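Local coordinates for protein putative oxalate decarboxylase (PDB 1O4T) that binds oxalate beside a manganese ion, forms a homodimer and is probably an oxalate decarboxylase of the cupin family, at residues F59-L64 against I84-G89. Residues are numbered along the deposited sequence; the frame is centred on the assembly and turned at random.
Sequences FARMKL and ILLGEG
Leu85 and Leu86 both lean on Arg61, reaching across strand 124-132, which runs between strands 56-64 and 78-86 in the sheet. The backbones are too far apart to bond, the CA atoms of Arg61 and Leu85 being 9.1 Å from each other, and the gap is closed by the extended Arg61 side chain and by the two leucines, which point toward it. Arg61 does so with CG anti to its own backbone nitrogen (chi1 -168°) and the chain extended from there to NE.

The tighter part is the meeting with Leu85. Its CD1 methyl lies 3.5 Å from Arg61 NE and 4.0 Å from Arg61 CG, so that one branch touches both the aliphatic stem and the start of the guanidinium, approaching the flat group at a slant. Arginine suits this place because its methylenes offer a leucine an apolar flank while its charged end finds Glu125, on the intervening strand, whose OE1 forms a salt bridge with NE. That bond probably helps to hold the head group in position. Packing from the second subunit of the homodimer closes in here too: its Tyr83 lies against Arg61, and its Leu85 against Leu85.

The looser side belongs to Leu86, an exposed residue that adds a single methyl: CD1 comes to 3.8 Å from Arg61 NH2, near the guanidinium plane and at its edge. No hydrogen bond joins the two segments.

Two consecutive leucines can point the same way because Leu85 and Leu86 together face Glu125 as a classic beta bulge, with Leu85 at phi/psi -97°/-37°. Gly87, with its positive phi, then takes the chain from strand 78-86 into strand 88-93 of the other sheet. The arrangement thus combines an arginine-leucine contact between second-neighbour strands, at the dimer interface, with a beta bulge in the double-stranded beta-helix of a cupin.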
loop_
_atom_site.group_PDB
_atom_site.type_symbol
_atom_site.label_atom_id
_atom_site.label_comp_id
_atom_site.label_asym_id
_atom_site.label_seq_id
_atom_site.Cartn_x
_atom_site.Cartn_y
_atom_site.Cartn_z
ATOM N N PHE A 59 -1.013 -2.003 9.109
ATOM C CA PHE A 59 -0.495 -2.112 7.757
ATOM C C PHE A 59 -0.619 -3.597 7.401
ATOM O O PHE A 59 0.224 -4.399 7.781
ATOM C CB PHE A 59 0.943 -1.585 7.642
ATOM C CG PHE A 59 1.419 -1.435 6.228
ATOM C CD1 PHE A 59 1.828 -2.540 5.503
ATOM C CD2 PHE A 59 1.377 -0.213 5.586
ATOM C CE1 PHE A 59 2.240 -2.445 4.172
ATOM C CE2 PHE A 59 1.757 -0.102 4.239
ATOM C CZ PHE A 59 2.183 -1.242 3.523
ATOM N N ALA A 60 -1.709 -3.963 6.712
ATOM C CA ALA A 60 -2.091 -5.346 6.564
ATOM C C ALA A 60 -2.572 -5.644 5.184
ATOM O O ALA A 60 -3.065 -4.761 4.487
ATOM C CB ALA A 60 -3.188 -5.684 7.523
ATOM N N ARG A 61 -2.426 -6.903 4.800
ATOM C CA ARG A 61 -2.979 -7.413 3.552
ATOM C C ARG A 61 -4.216 -8.254 3.890
ATOM O O ARG A 61 -4.131 -9.199 4.728
ATOM C CB ARG A 61 -1.952 -8.271 2.828
ATOM C CG ARG A 61 -2.332 -8.606 1.421
ATOM C CD ARG A 61 -1.385 -9.558 0.700
ATOM N NE ARG A 61 -1.933 -9.869 -0.633
ATOM C CZ ARG A 61 -1.240 -10.400 -1.646
ATOM N NH1 ARG A 61 0.048 -10.709 -1.507
ATOM N NH2 ARG A 61 -1.840 -10.621 -2.812
ATOM N N MET A 62 -5.355 -7.913 3.288
ATOM C CA MET A 62 -6.614 -8.592 3.589
ATOM C C MET A 62 -6.955 -9.439 2.384
ATOM O O MET A 62 -6.672 -9.011 1.287
ATOM C CB MET A 62 -7.722 -7.580 3.730
ATOM C CG MET A 62 -7.476 -6.510 4.788
ATOM S SD MET A 62 -7.471 -7.227 6.340
ATOM C CE MET A 62 -9.092 -8.070 6.298
ATOM N N LYS A 63 -7.540 -10.613 2.623
ATOM C CA LYS A 63 -8.074 -11.479 1.600
ATOM C C LYS A 63 -9.512 -11.791 1.954
ATOM O O LYS A 63 -9.787 -12.351 3.025
ATOM C CB LYS A 63 -7.285 -12.763 1.571
ATOM C CG LYS A 63 -7.703 -13.720 0.467
ATOM C CD LYS A 63 -6.674 -14.851 0.335
ATOM C CE LYS A 63 -7.152 -16.108 0.962
ATOM N NZ LYS A 63 -6.110 -17.222 0.808
ATOM N N LEU A 64 -10.424 -11.399 1.065
ATOM C CA LEU A 64 -11.860 -11.685 1.164
ATOM C C LEU A 64 -12.258 -12.750 0.125
ATOM O O LEU A 64 -12.313 -12.475 -1.088
ATOM C CB LEU A 64 -12.675 -10.412 0.919
ATOM C CG LEU A 64 -12.963 -9.586 2.173
ATOM C CD1 LEU A 64 -11.668 -9.212 2.947
ATOM C CD2 LEU A 64 -13.791 -8.329 1.830
ATOM N N ILE A 84 -6.534 -1.691 -3.559
ATOM C CA ILE A 84 -7.052 -2.958 -4.060
ATOM C C ILE A 84 -5.998 -3.638 -4.921
ATOM O O ILE A 84 -5.565 -3.088 -5.949
ATOM C CB ILE A 84 -8.356 -2.747 -4.874
ATOM C CG1 ILE A 84 -9.368 -1.867 -4.134
ATOM C CG2 ILE A 84 -8.989 -4.112 -5.274
ATOM C CD1 ILE A 84 -9.679 -2.334 -2.697
ATOM N N LEU A 85 -5.623 -4.857 -4.519
ATOM C CA LEU A 85 -4.563 -5.618 -5.182
ATOM C C LEU A 85 -5.044 -6.642 -6.215
ATOM O O LEU A 85 -4.371 -6.831 -7.230
ATOM C CB LEU A 85 -3.714 -6.373 -4.141
ATOM C CG LEU A 85 -2.987 -5.646 -3.033
ATOM C CD1 LEU A 85 -2.507 -6.656 -2.023
ATOM C CD2 LEU A 85 -1.843 -4.904 -3.601
ATOM N N LEU A 86 -6.168 -7.307 -5.948
ATOM C CA LEU A 86 -6.693 -8.362 -6.794
ATOM C C LEU A 86 -8.175 -8.406 -6.634
ATOM O O LEU A 86 -8.651 -8.212 -5.551
ATOM C CB LEU A 86 -6.181 -9.767 -6.353
ATOM C CG LEU A 86 -4.710 -10.152 -6.547
ATOM C CD1 LEU A 86 -4.320 -11.285 -5.590
ATOM C CD2 LEU A 86 -4.437 -10.544 -7.961
ATOM N N GLY A 87 -8.885 -8.776 -7.693
ATOM C CA GLY A 87 -10.309 -9.065 -7.668
ATOM C C GLY A 87 -11.189 -7.836 -7.797
ATOM O O GLY A 87 -10.747 -6.748 -8.176
ATOM N N GLU A 88 -12.445 -8.018 -7.422
ATOM C CA GLU A 88 -13.482 -7.022 -7.574
ATOM C C GLU A 88 -14.405 -7.010 -6.352
ATOM O O GLU A 88 -14.532 -7.982 -5.635
ATOM C CB GLU A 88 -14.341 -7.386 -8.802
ATOM C CG GLU A 88 -13.780 -6.897 -10.104
ATOM C CD GLU A 88 -14.528 -7.479 -11.306
ATOM O OE1 GLU A 88 -14.029 -7.292 -12.445
ATOM O OE2 GLU A 88 -15.586 -8.125 -11.092
ATOM N N GLY A 89 -15.084 -5.904 -6.152
ATOM C CA GLY A 89 -16.031 -5.800 -5.071
ATOM C C GLY A 89 -16.690 -4.440 -4.977
ATOM O O GLY A 89 -16.696 -3.672 -5.930
#